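Local coordinates for protein glucosamine kinase (Streptacidiphilus jiangxiensis, PDB 6HWJ) that phosphorylates D-glucosamine, and to a lesser extent glucose, using ATP and magnesium to give the sugar 6-phosphate, at residues A149-A154 against A231-R236; F160-R165 against G223-R228; D193-A198 against D300-Q305; D296-F301 against Y313-F318. All coordinates share one frame; numbering follows the deposited sequence.

Interaction 1: residues A149-A154 against A231-R236; sequences AQRIAA and AALAAR
Leu233 points its CD2 methyl toward helix 148-157, where it rests 4.1 Å from Ala154 CB. The same methyl lies 3.8 Å from the carbonyl oxygen Arg151 O and also touches Arg151 CD, the Arg151 chain crossing the leucine at about a right angle. Ala154 CB is therefore met twice: by Leu233, and by the aliphatic part of Arg236, whose CD is 3.8 Å away. Ala232 CB stands beside Ala154 O, and no direct hydrogen bond joins the two segments. Instead a water lies between two carbonyls, 2.8 Å from Ala232 O; its very short approach to Ala154 O makes that leg doubtful.

The contact packs helix 148-157, which leads into strand 166-172 of the six-stranded antiparallel sheet, against the C-terminal end of helix 212-234 in the helical part of the chain. Small alanines let the backbones approach closely, with the CA atoms of Ala154 and Leu233 5.7 Å apart.

Arg151 turns at its second torsion (chi2 -69°), folding the chain so that NE hydrogen-bonds to Val297 O, while Gln150 NE2 bonds to Pro178 O. Arg236, bent instead at chi3 (64°), makes a salt bridge to Asp296 through NH1, although its side chain is poorly ordered and the detailed geometry uncertain. Arg151 NH1 and Arg236 NH1 lie 5.1 Å apart, both near the carboxylate of Asp296, which is paired chiefly with Arg236 and only through a long, weak ion pair with Arg151.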
loop_
_atom_site.group_PDB
_atom_site.type_symbol
_atom_site.label_atom_id
_atom_site.label_comp_id
_atom_site.label_asym_id
_atom_site.label_seq_id
_atom_site.Cartn_x
_atom_site.Cartn_y
_atom_site.Cartn_z
ATOM N N ALA A 149 -6.533 -1.780 7.903
ATOM C CA ALA A 149 -6.746 -1.982 9.332
ATOM C C ALA A 149 -6.382 -3.405 9.759
ATOM O O ALA A 149 -5.830 -3.618 10.851
ATOM C CB ALA A 149 -8.204 -1.704 9.700
ATOM N N GLN A 150 -6.706 -4.389 8.930
ATOM C CA GLN A 150 -6.365 -5.772 9.263
ATOM C C GLN A 150 -4.862 -6.006 9.154
ATOM O O GLN A 150 -4.290 -6.759 9.940
ATOM C CB GLN A 150 -7.122 -6.740 8.358
ATOM C CG GLN A 150 -8.612 -6.824 8.654
ATOM C CD GLN A 150 -9.356 -5.544 8.319
ATOM O OE1 GLN A 150 -9.141 -4.945 7.265
ATOM N NE2 GLN A 150 -10.235 -5.113 9.224
ATOM N N ARG A 151 -4.213 -5.376 8.175
ATOM C CA ARG A 151 -2.766 -5.521 8.038
ATOM C C ARG A 151 -2.033 -4.894 9.218
ATOM O O ARG A 151 -1.169 -5.531 9.834
ATOM C CB ARG A 151 -2.297 -4.881 6.727
ATOM C CG ARG A 151 -2.930 -5.499 5.477
ATOM C CD ARG A 151 -2.470 -6.904 5.198
ATOM N NE ARG A 151 -3.213 -7.472 4.068
ATOM C CZ ARG A 151 -4.453 -7.957 4.143
ATOM N NH1 ARG A 151 -5.102 -7.980 5.286
ATOM N NH2 ARG A 151 -5.044 -8.423 3.067
ATOM N N ILE A 152 -2.367 -3.641 9.551
ATOM C CA ILE A 152 -1.665 -2.946 10.622
ATOM C C ILE A 152 -1.865 -3.661 11.950
ATOM O O ILE A 152 -0.914 -3.869 12.713
ATOM C CB ILE A 152 -2.119 -1.470 10.689
ATOM C CG1 ILE A 152 -1.641 -0.727 9.435
ATOM C CG2 ILE A 152 -1.545 -0.806 11.940
ATOM C CD1 ILE A 152 -2.254 0.648 9.232
ATOM N N ALA A 153 -3.114 -4.048 12.250
ATOM C CA ALA A 153 -3.378 -4.761 13.499
ATOM C C ALA A 153 -2.630 -6.089 13.562
ATOM O O ALA A 153 -2.036 -6.434 14.596
ATOM C CB ALA A 153 -4.885 -4.983 13.667
ATOM N N ALA A 154 -2.630 -6.851 12.469
ATOM C CA ALA A 154 -1.914 -8.119 12.471
ATOM C C ALA A 154 -0.428 -7.908 12.723
ATOM O O ALA A 154 0.204 -8.669 13.471
ATOM C CB ALA A 154 -2.134 -8.854 11.138
ATOM N N ALA A 231 5.841 -13.064 8.237
ATOM C CA ALA A 231 5.652 -13.975 9.358
ATOM C C ALA A 231 4.522 -13.502 10.258
ATOM O O ALA A 231 3.734 -14.311 10.755
ATOM C CB ALA A 231 6.952 -14.118 10.154
ATOM N N ALA A 232 4.426 -12.193 10.482
ATOM C CA ALA A 232 3.363 -11.659 11.314
ATOM C C ALA A 232 2.016 -11.748 10.611
ATOM O O ALA A 232 1.013 -12.113 11.232
ATOM C CB ALA A 232 3.653 -10.190 11.683
ATOM N N LEU A 233 1.964 -11.383 9.328
ATOM C CA LEU A 233 0.707 -11.447 8.593
ATOM C C LEU A 233 0.223 -12.884 8.479
ATOM O O LEU A 233 -0.982 -13.157 8.571
ATOM C CB LEU A 233 0.881 -10.815 7.211
ATOM C CG LEU A 233 1.249 -9.340 7.176
ATOM C CD1 LEU A 233 1.526 -8.902 5.761
ATOM C CD2 LEU A 233 0.183 -8.434 7.816
ATOM N N ALA A 234 1.144 -13.824 8.298
ATOM C CA ALA A 234 0.759 -15.216 8.110
ATOM C C ALA A 234 0.143 -15.814 9.367
ATOM O O ALA A 234 -0.509 -16.863 9.281
ATOM C CB ALA A 234 1.966 -16.056 7.679
ATOM N N ALA A 235 0.322 -15.177 10.525
ATOM C CA ALA A 235 -0.301 -15.667 11.748
ATOM C C ALA A 235 -1.823 -15.612 11.690
ATOM O O ALA A 235 -2.489 -16.335 12.438
ATOM C CB ALA A 235 0.197 -14.857 12.947
ATOM N N ARG A 236 -2.394 -14.782 10.818
ATOM C CA ARG A 236 -3.836 -14.773 10.611
ATOM C C ARG A 236 -4.308 -15.970 9.796
ATOM O O ARG A 236 -5.521 -16.165 9.643
ATOM C CB ARG A 236 -4.271 -13.484 9.917
ATOM C CG ARG A 236 -4.180 -12.243 10.809
ATOM C CD ARG A 236 -5.065 -11.104 10.307
ATOM N NE ARG A 236 -6.485 -11.446 10.343
ATOM C CZ ARG A 236 -7.200 -11.837 9.287
ATOM N NH1 ARG A 236 -6.641 -11.938 8.087
ATOM N NH2 ARG A 236 -8.484 -12.128 9.435
HETATM O O HOH W 1 -0.049 -11.100 13.608
#

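Interaction 2: residues F160-R165 against G223-R228; sequences FTEMPR and GTLTAR
Phe160 and Leu225 both carry CG opposite the backbone N, and these torsions bring Phe160 CZ to 4.0 Å from Leu225 CG. The phenylalanine meets helix 212-234 with its rim: Leu225 O lies near the ring plane, 3.5 Å from Phe160 CE1, and Arg228 CB is also in plane at the edge, 3.8 Å from Phe160 CD1. One face of the ring is covered by Glu162 N.

Glu162 is the centre of an inverse gamma turn in the loop between helix 148-157 and strand 166-172. Its side chain, extended beyond CG, runs across Leu225 at a slant, with both CB and OE1 3.7 Å from Leu225 CD1, and ends at Arg228. Arg228, extended from CG to NE, donates NH1 to Glu162 OE2 in a 3.0 Å salt bridge with an N-H...O angle of 156°. The acceptor is nearly in the guanidinium plane, but the donor sits 58° out of the carboxylate plane. Thr224 CG2 lies over the centre of one guanidinium face.

Next to the charged pair, Phe160 and Leu225 are buried, and both also touch strand 312-315. Arg228 itself is exposed, which puts the bridge at the margin of the contact. A single-oxygen salt bridge so tilted probably supplies less directional hold than a two-pronged, coplanar pair, with much of the contact resting on apolar packing.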
loop_
_atom_site.group_PDB
_atom_site.type_symbol
_atom_site.label_atom_id
_atom_site.label_comp_id
_atom_site.label_asym_id
_atom_site.label_seq_id
_atom_site.Cartn_x
_atom_site.Cartn_y
_atom_site.Cartn_z
ATOM N N PHE A 160 5.741 -6.962 14.949
ATOM C CA PHE A 160 6.413 -6.215 13.889
ATOM C C PHE A 160 6.437 -4.724 14.221
ATOM O O PHE A 160 5.396 -4.125 14.503
ATOM C CB PHE A 160 5.688 -6.480 12.574
ATOM C CG PHE A 160 6.303 -5.827 11.382
ATOM C CD1 PHE A 160 7.337 -6.444 10.692
ATOM C CD2 PHE A 160 5.827 -4.608 10.924
ATOM C CE1 PHE A 160 7.885 -5.842 9.564
ATOM C CE2 PHE A 160 6.385 -3.997 9.824
ATOM C CZ PHE A 160 7.416 -4.633 9.135
ATOM N N THR A 161 7.630 -4.122 14.187
ATOM C CA THR A 161 7.784 -2.706 14.544
ATOM C C THR A 161 8.378 -1.852 13.434
ATOM O O THR A 161 8.552 -0.645 13.632
ATOM C CB THR A 161 8.662 -2.543 15.798
ATOM O OG1 THR A 161 9.997 -3.025 15.538
ATOM C CG2 THR A 161 8.064 -3.317 16.963
ATOM N N GLU A 162 8.705 -2.428 12.270
ATOM C CA GLU A 162 9.315 -1.639 11.197
ATOM C C GLU A 162 8.225 -0.993 10.342
ATOM O O GLU A 162 8.067 -1.249 9.158
ATOM C CB GLU A 162 10.252 -2.507 10.373
ATOM C CG GLU A 162 11.567 -2.769 11.096
ATOM C CD GLU A 162 12.442 -3.738 10.356
ATOM O OE1 GLU A 162 13.314 -3.281 9.593
ATOM O OE2 GLU A 162 12.235 -4.954 10.537
ATOM N N MET A 163 7.453 -0.147 11.021
ATOM C CA MET A 163 6.371 0.638 10.459
ATOM C C MET A 163 6.104 1.790 11.429
ATOM O O MET A 163 6.455 1.688 12.603
ATOM C CB MET A 163 5.108 -0.212 10.273
ATOM C CG MET A 163 4.589 -0.830 11.542
ATOM S SD MET A 163 3.026 -1.728 11.307
ATOM C CE MET A 163 2.828 -2.493 12.891
ATOM N N PRO A 164 5.486 2.878 10.976
ATOM C CA PRO A 164 5.080 3.922 11.929
ATOM C C PRO A 164 4.282 3.274 13.049
ATOM O O PRO A 164 3.353 2.498 12.795
ATOM C CB PRO A 164 4.228 4.876 11.087
ATOM C CG PRO A 164 4.610 4.612 9.667
ATOM C CD PRO A 164 4.956 3.127 9.625
ATOM N N ARG A 165 4.684 3.539 14.292
ATOM C CA ARG A 165 4.041 2.877 15.408
ATOM C C ARG A 165 2.525 3.111 15.341
ATOM O O ARG A 165 2.086 4.259 15.241
ATOM C CB ARG A 165 4.587 3.397 16.746
ATOM C CG ARG A 165 3.948 2.697 17.948
ATOM C CD ARG A 165 3.988 3.557 19.195
ATOM N NE ARG A 165 5.278 3.495 19.875
ATOM C CZ ARG A 165 5.576 2.650 20.859
ATOM N NH1 ARG A 165 6.780 2.685 21.407
ATOM N NH2 ARG A 165 4.681 1.773 21.290
ATOM N N GLY A 223 15.095 -7.317 2.986
ATOM C CA GLY A 223 14.716 -8.718 2.993
ATOM C C GLY A 223 14.303 -9.191 4.371
ATOM O O GLY A 223 13.319 -9.909 4.522
ATOM N N THR A 224 15.054 -8.796 5.399
ATOM C CA THR A 224 14.673 -9.140 6.762
ATOM C C THR A 224 13.330 -8.516 7.135
ATOM O O THR A 224 12.483 -9.170 7.770
ATOM C CB THR A 224 15.798 -8.705 7.727
ATOM O OG1 THR A 224 16.933 -9.560 7.543
ATOM C CG2 THR A 224 15.342 -8.768 9.164
ATOM N N LEU A 225 13.106 -7.266 6.741
ATOM C CA LEU A 225 11.846 -6.591 7.053
ATOM C C LEU A 225 10.664 -7.310 6.411
ATOM O O LEU A 225 9.643 -7.557 7.069
ATOM C CB LEU A 225 11.906 -5.121 6.587
ATOM C CG LEU A 225 10.659 -4.248 6.770
ATOM C CD1 LEU A 225 11.036 -2.769 6.757
ATOM C CD2 LEU A 225 9.618 -4.492 5.652
ATOM N N THR A 226 10.792 -7.656 5.132
ATOM C CA THR A 226 9.740 -8.352 4.406
ATOM C C THR A 226 9.416 -9.698 5.049
ATOM O O THR A 226 8.243 -10.079 5.131
ATOM C CB THR A 226 10.165 -8.558 2.949
ATOM O OG1 THR A 226 10.598 -7.310 2.384
ATOM C CG2 THR A 226 9.007 -9.126 2.122
ATOM N N ALA A 227 10.440 -10.415 5.524
ATOM C CA ALA A 227 10.217 -11.705 6.175
ATOM C C ALA A 227 9.526 -11.545 7.523
ATOM O O ALA A 227 8.611 -12.317 7.859
ATOM C CB ALA A 227 11.543 -12.455 6.344
ATOM N N ARG A 228 9.940 -10.551 8.310
ATOM C CA ARG A 228 9.259 -10.261 9.566
ATOM C C ARG A 228 7.806 -9.864 9.312
ATOM O O ARG A 228 6.898 -10.264 10.058
ATOM C CB ARG A 228 9.989 -9.146 10.317
ATOM C CG ARG A 228 11.380 -9.528 10.823
ATOM C CD ARG A 228 12.126 -8.293 11.343
ATOM N NE ARG A 228 13.393 -8.680 11.975
ATOM C CZ ARG A 228 14.325 -7.817 12.375
ATOM N NH1 ARG A 228 14.158 -6.509 12.192
ATOM N NH2 ARG A 228 15.433 -8.262 12.945
#

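Interaction 3: residues D193-A198 against D300-Q305; sequences DGWDWA and DFHVGQ. With MG (magnesium ion), chain C.
This contact belongs to the active site: the N-terminus of helix 194-207, capped by the inferred ATP-binding residue Asp193, sits against the loop that carries Asp300, which binds D-glucosamine, and the magnesium ligand Gln305. Asp193 is the N-cap, its OD1 accepting a weak bond from Trp195 N, and it also ends the short strand that pairs with strand 306-309. Across the contact Asp193 CB lies 3.4 Å from Gly304 O.

Gly194 and Val303 are the closest CA pair, 4.6 Å apart. Gly194 N gives a weak, bent hydrogen bond to Val303 O (3.0 Å, 126°). Trp195 packs on Val303 and Gly304. Val303 CG2, between the backbone N and carbonyl carbon, reaches over the face of the indole, 3.8 Å from the centroid of the Trp195 five-membered ring and only 9° off its normal, a CH-pi contact. Trp195 CD1 meets Gly304 CA at 3.5 Å; the two glycines, Gly194 and Gly304, let the segments come this close. His302 lies obliquely to the indole, and its ND1 accepts a weak bond from Gly304 N.

Next in the 3-10 segment, Gln305 places CG over the centre of one imidazole face of His302. The Gln305 amide is fixed at both ends: NE2 donates in plane to Asp300 O, while OE1 binds magnesium, which Asp317 and three waters also coordinate. One of those waters donates to Gly304 O at 2.8 Å, and Gln305 OE1 lies 2.1 Å from the metal.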
loop_
_atom_site.group_PDB
_atom_site.type_symbol
_atom_site.label_atom_id
_atom_site.label_comp_id
_atom_site.label_asym_id
_atom_site.label_seq_id
_atom_site.Cartn_x
_atom_site.Cartn_y
_atom_site.Cartn_z
ATOM N N ASP A 193 11.155 8.368 1.453
ATOM C CA ASP A 193 10.850 7.034 0.927
ATOM C C ASP A 193 11.978 6.577 0.008
ATOM O O ASP A 193 12.857 7.353 -0.377
ATOM C CB ASP A 193 9.486 7.010 0.216
ATOM C CG ASP A 193 9.476 7.741 -1.118
ATOM O OD1 ASP A 193 10.267 7.412 -2.019
ATOM O OD2 ASP A 193 8.638 8.643 -1.270
ATOM N N GLY A 194 11.937 5.289 -0.333
ATOM C CA GLY A 194 13.039 4.640 -1.006
ATOM C C GLY A 194 13.356 5.211 -2.368
ATOM O O GLY A 194 14.494 5.114 -2.832
ATOM N N TRP A 195 12.372 5.798 -3.040
ATOM C CA TRP A 195 12.700 6.430 -4.325
ATOM C C TRP A 195 13.590 7.648 -4.130
ATOM O O TRP A 195 14.141 8.156 -5.112
ATOM C CB TRP A 195 11.414 6.768 -5.087
ATOM C CG TRP A 195 10.893 5.549 -5.799
ATOM C CD1 TRP A 195 9.716 4.888 -5.565
ATOM C CD2 TRP A 195 11.558 4.832 -6.847
ATOM N NE1 TRP A 195 9.604 3.804 -6.421
ATOM C CE2 TRP A 195 10.723 3.749 -7.213
ATOM C CE3 TRP A 195 12.769 5.006 -7.521
ATOM C CZ2 TRP A 195 11.071 2.851 -8.212
ATOM C CZ3 TRP A 195 13.111 4.103 -8.521
ATOM C CH2 TRP A 195 12.267 3.043 -8.848
ATOM N N ASP A 196 13.736 8.122 -2.888
ATOM C CA ASP A 196 14.779 9.075 -2.535
ATOM C C ASP A 196 16.029 8.364 -1.999
ATOM O O ASP A 196 17.109 8.498 -2.576
ATOM C CB ASP A 196 14.260 10.088 -1.512
ATOM C CG ASP A 196 13.233 11.032 -2.103
ATOM O OD1 ASP A 196 13.494 11.579 -3.195
ATOM O OD2 ASP A 196 12.162 11.215 -1.489
ATOM N N TRP A 197 15.889 7.598 -0.908
ATOM C CA TRP A 197 17.081 7.135 -0.200
ATOM C C TRP A 197 17.782 5.987 -0.901
ATOM O O TRP A 197 19.007 5.906 -0.827
ATOM C CB TRP A 197 16.770 6.729 1.249
ATOM C CG TRP A 197 15.793 5.608 1.486
ATOM C CD1 TRP A 197 14.500 5.733 1.917
ATOM C CD2 TRP A 197 16.034 4.200 1.366
ATOM N NE1 TRP A 197 13.920 4.488 2.043
ATOM C CE2 TRP A 197 14.845 3.535 1.706
ATOM C CE3 TRP A 197 17.138 3.436 0.979
ATOM C CZ2 TRP A 197 14.733 2.143 1.679
ATOM C CZ3 TRP A 197 17.015 2.065 0.943
ATOM C CH2 TRP A 197 15.818 1.438 1.289
ATOM N N ALA A 198 17.041 5.106 -1.596
ATOM C CA ALA A 198 17.698 4.014 -2.289
ATOM C C ALA A 198 18.436 4.514 -3.522
ATOM O O ALA A 198 19.546 4.062 -3.811
ATOM C CB ALA A 198 16.688 2.925 -2.670
ATOM N N ASP A 300 1.306 -4.042 -2.571
ATOM C CA ASP A 300 1.749 -2.946 -3.436
ATOM C C ASP A 300 3.154 -2.566 -2.984
ATOM O O ASP A 300 3.445 -1.411 -2.661
ATOM C CB ASP A 300 0.772 -1.774 -3.375
ATOM C CG ASP A 300 1.121 -0.666 -4.358
ATOM O OD1 ASP A 300 1.721 -0.961 -5.404
ATOM O OD2 ASP A 300 0.797 0.502 -4.059
ATOM N N PHE A 301 4.030 -3.567 -2.930
ATOM C CA PHE A 301 5.273 -3.512 -2.162
ATOM C C PHE A 301 6.414 -3.132 -3.084
ATOM O O PHE A 301 6.671 -3.823 -4.079
ATOM C CB PHE A 301 5.505 -4.873 -1.496
ATOM C CG PHE A 301 6.495 -4.853 -0.369
ATOM C CD1 PHE A 301 6.326 -4.015 0.718
ATOM C CD2 PHE A 301 7.571 -5.711 -0.378
ATOM C CE1 PHE A 301 7.231 -4.015 1.750
ATOM C CE2 PHE A 301 8.484 -5.705 0.664
ATOM C CZ PHE A 301 8.301 -4.857 1.732
ATOM N N HIS A 302 7.101 -2.041 -2.750
ATOM C CA HIS A 302 8.235 -1.549 -3.528
ATOM C C HIS A 302 8.953 -0.520 -2.668
ATOM O O HIS A 302 8.481 -0.155 -1.582
ATOM C CB HIS A 302 7.780 -0.966 -4.871
ATOM C CG HIS A 302 6.792 0.149 -4.748
ATOM N ND1 HIS A 302 7.161 1.435 -4.445
ATOM C CD2 HIS A 302 5.443 0.172 -4.902
ATOM C CE1 HIS A 302 6.085 2.208 -4.413
ATOM N NE2 HIS A 302 5.026 1.463 -4.682
ATOM N N VAL A 303 10.102 -0.044 -3.160
ATOM C CA VAL A 303 10.955 0.788 -2.304
ATOM C C VAL A 303 10.268 2.088 -1.945
ATOM O O VAL A 303 10.609 2.716 -0.945
ATOM C CB VAL A 303 12.326 1.083 -2.965
ATOM C CG1 VAL A 303 13.046 -0.194 -3.288
ATOM C CG2 VAL A 303 12.148 1.974 -4.197
ATOM N N GLY A 304 9.328 2.549 -2.773
ATOM C CA GLY A 304 8.584 3.760 -2.448
ATOM C C GLY A 304 7.688 3.632 -1.239
ATOM O O GLY A 304 7.188 4.653 -0.764
ATOM N N GLN A 305 7.445 2.410 -0.759
ATOM C CA GLN A 305 6.613 2.182 0.413
ATOM C C GLN A 305 7.456 2.042 1.676
ATOM O O GLN A 305 6.918 1.711 2.734
ATOM C CB GLN A 305 5.764 0.925 0.246
ATOM C CG GLN A 305 5.031 0.796 -1.091
ATOM C CD GLN A 305 3.905 1.791 -1.245
ATOM O OE1 GLN A 305 3.964 2.917 -0.728
ATOM N NE2 GLN A 305 2.844 1.376 -1.955
HETATM MG MG MG C . 2.791 4.546 -1.280
HETATM O O HOH W 2 4.709 5.474 -1.870
HETATM O O HOH W 3 3.287 5.413 0.501
HETATM O O HOH W 4 2.051 6.570 -1.545
#

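Interaction 4: residues D296-F301 against Y313-F318; sequences DVHGDF and YAVVDF. With MG (magnesium ion), chain C; MG (magnesium ion), chain F.
His298 is the side chain that spans the contact, reaching from the loop after strand 293-295 to the end of strand 312-315. Its CG lies trans to the backbone N, which carries the imidazole across to Val315, Val316 and Phe318. NE2 donates to Val316 O (2.9 Å, 173°) almost in the ring plane, although it is tilted 31° from the carbonyl plane. The CD2 corner lies over one face of the Phe318 ring, 3.4 Å from Phe318 CE1, with the two ring planes at 53°, and touches Val315 CG2 at 3.6 Å. One water joins His298 O to Asp317 O.

Gly299 follows with a positive phi. Asp300 N then donates to His298 ND1 in the imidazole plane, so both ring nitrogens are engaged and the rotation of the ring is fixed. Asp300 OD2 accepts from a magnesium-bound water and stands 4.4 Å from Asp317 OD2. Phe301 closes the segment, its CD1 over one face of His298 and its edge against Val315 CG2.

Asp317 bridges the two magnesium ions, OD2 on one and OD1 on the other, each at 2.2 Å. The HGDFH sequence and the downstream D-F-D segment, with Asp319 also a metal ligand, recall the catalytic and metal-binding loops of aminoglycoside phosphotransferase-like kinases.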
loop_
_atom_site.group_PDB
_atom_site.type_symbol
_atom_site.label_atom_id
_atom_site.label_comp_id
_atom_site.label_asym_id
_atom_site.label_seq_id
_atom_site.Cartn_x
_atom_site.Cartn_y
_atom_site.Cartn_z
ATOM N N ASP A 296 -2.322 -12.971 3.897
ATOM C CA ASP A 296 -2.424 -11.510 3.897
ATOM C C ASP A 296 -1.063 -10.926 3.513
ATOM O O ASP A 296 -0.047 -11.241 4.149
ATOM C CB ASP A 296 -2.839 -11.006 5.288
ATOM C CG ASP A 296 -4.241 -11.454 5.694
ATOM O OD1 ASP A 296 -4.964 -12.081 4.888
ATOM O OD2 ASP A 296 -4.619 -11.198 6.850
ATOM N N VAL A 297 -1.033 -10.086 2.481
ATOM C CA VAL A 297 0.210 -9.521 1.986
ATOM C C VAL A 297 0.111 -7.993 2.019
ATOM O O VAL A 297 -0.947 -7.423 2.258
ATOM C CB VAL A 297 0.566 -10.002 0.561
ATOM C CG1 VAL A 297 0.813 -11.508 0.536
ATOM C CG2 VAL A 297 -0.517 -9.618 -0.440
ATOM N N HIS A 298 1.249 -7.340 1.783
ATOM C CA HIS A 298 1.249 -5.895 1.567
ATOM C C HIS A 298 0.497 -5.552 0.287
ATOM O O HIS A 298 -0.425 -4.721 0.293
ATOM C CB HIS A 298 2.692 -5.358 1.503
ATOM C CG HIS A 298 2.777 -3.872 1.354
ATOM N ND1 HIS A 298 2.501 -3.224 0.164
ATOM C CD2 HIS A 298 3.082 -2.895 2.257
ATOM C CE1 HIS A 298 2.632 -1.915 0.337
ATOM N NE2 HIS A 298 2.982 -1.687 1.598
ATOM N N GLY A 299 0.893 -6.162 -0.832
ATOM C CA GLY A 299 0.115 -6.105 -2.055
ATOM C C GLY A 299 0.463 -4.971 -2.993
ATOM O O GLY A 299 -0.047 -4.946 -4.119
ATOM N N ASP A 300 1.306 -4.042 -2.571
ATOM C CA ASP A 300 1.749 -2.946 -3.436
ATOM C C ASP A 300 3.154 -2.566 -2.984
ATOM O O ASP A 300 3.445 -1.411 -2.661
ATOM C CB ASP A 300 0.772 -1.774 -3.375
ATOM C CG ASP A 300 1.121 -0.666 -4.358
ATOM O OD1 ASP A 300 1.721 -0.961 -5.404
ATOM O OD2 ASP A 300 0.797 0.502 -4.059
ATOM N N PHE A 301 4.030 -3.567 -2.930
ATOM C CA PHE A 301 5.273 -3.512 -2.162
ATOM C C PHE A 301 6.414 -3.132 -3.084
ATOM O O PHE A 301 6.671 -3.823 -4.079
ATOM C CB PHE A 301 5.505 -4.873 -1.496
ATOM C CG PHE A 301 6.495 -4.853 -0.369
ATOM C CD1 PHE A 301 6.326 -4.015 0.718
ATOM C CD2 PHE A 301 7.571 -5.711 -0.378
ATOM C CE1 PHE A 301 7.231 -4.015 1.750
ATOM C CE2 PHE A 301 8.484 -5.705 0.664
ATOM C CZ PHE A 301 8.301 -4.857 1.732
ATOM N N TYR A 313 13.915 1.584 9.393
ATOM C CA TYR A 313 13.070 1.361 8.225
ATOM C C TYR A 313 11.616 1.189 8.652
ATOM O O TYR A 313 11.336 0.531 9.657
ATOM C CB TYR A 313 13.525 0.104 7.455
ATOM C CG TYR A 313 14.879 0.244 6.815
ATOM C CD1 TYR A 313 16.038 0.237 7.572
ATOM C CD2 TYR A 313 14.993 0.407 5.443
ATOM C CE1 TYR A 313 17.298 0.375 6.974
ATOM C CE2 TYR A 313 16.234 0.537 4.837
ATOM C CZ TYR A 313 17.370 0.508 5.593
ATOM O OH TYR A 313 18.586 0.667 4.963
ATOM N N ALA A 314 10.693 1.758 7.874
ATOM C CA ALA A 314 9.271 1.727 8.209
ATOM C C ALA A 314 8.457 1.546 6.934
ATOM O O ALA A 314 8.549 2.372 6.030
ATOM C CB ALA A 314 8.862 3.026 8.918
ATOM N N VAL A 315 7.657 0.477 6.867
ATOM C CA VAL A 315 6.812 0.213 5.702
ATOM C C VAL A 315 5.467 0.892 5.916
ATOM O O VAL A 315 4.946 0.956 7.047
ATOM C CB VAL A 315 6.666 -1.295 5.445
ATOM C CG1 VAL A 315 6.134 -2.012 6.659
ATOM C CG2 VAL A 315 5.716 -1.529 4.225
ATOM N N VAL A 316 4.913 1.450 4.837
ATOM C CA VAL A 316 3.612 2.111 4.883
ATOM C C VAL A 316 2.778 1.661 3.688
ATOM O O VAL A 316 3.247 0.902 2.840
ATOM C CB VAL A 316 3.743 3.641 4.892
ATOM C CG1 VAL A 316 4.521 4.101 6.099
ATOM C CG2 VAL A 316 4.444 4.109 3.632
ATOM N N ASP A 317 1.520 2.130 3.648
ATOM C CA ASP A 317 0.633 1.990 2.478
ATOM C C ASP A 317 0.117 0.560 2.333
ATOM O O ASP A 317 0.571 -0.186 1.462
ATOM C CB ASP A 317 1.392 2.433 1.221
ATOM C CG ASP A 317 0.456 2.792 0.059
ATOM O OD1 ASP A 317 -0.713 2.363 0.072
ATOM O OD2 ASP A 317 0.919 3.509 -0.867
ATOM N N PHE A 318 -0.863 0.184 3.159
ATOM C CA PHE A 318 -1.406 -1.165 3.188
ATOM C C PHE A 318 -2.807 -1.283 2.573
ATOM O O PHE A 318 -3.545 -2.223 2.904
ATOM C CB PHE A 318 -1.431 -1.664 4.627
ATOM C CG PHE A 318 -0.075 -2.101 5.134
ATOM C CD1 PHE A 318 0.417 -3.347 4.817
ATOM C CD2 PHE A 318 0.693 -1.255 5.912
ATOM C CE1 PHE A 318 1.657 -3.756 5.272
ATOM C CE2 PHE A 318 1.932 -1.655 6.366
ATOM C CZ PHE A 318 2.410 -2.905 6.048
HETATM MG MG MG C . 2.791 4.546 -1.280
HETATM MG MG MG F . -2.231 2.881 -1.424
HETATM O O HOH W 5 -0.762 -1.992 -0.056
HETATM O O HOH W 6 -2.780 -4.850 1.829
HETATM O O HOH W 7 -1.362 0.992 -2.130
HETATM O O HOH W 8 -0.722 3.552 -2.774
HETATM O O HOH W 2 4.709 5.474 -1.870
HETATM O O HOH W 3 3.287 5.413 0.501
HETATM O O HOH W 4 2.051 6.570 -1.545
#

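Interactions 3 and 4 share Asp300 and Phe301 and meet at one magnesium ion, to which interaction 3 brings Gln305 and interaction 4 Asp317; their centres are about 11 Å apart. Interaction 2 lies about 9 Å from interaction 4, centre to centre, and touches it where Val315 N probably donates to Glu162 O (2.9 Å), joining the 160-165 loop to the strand that leads to Asp317. Interaction 1 is farther from the metals, the Arg151 side chain being about 11 Å from the nearest magnesium, yet its arginines reach Asp296 and Val297 at the start of the 296-301 segment. Helix 212-234 serves both interactions 1 and 2, whose centres are about 11 Å apart.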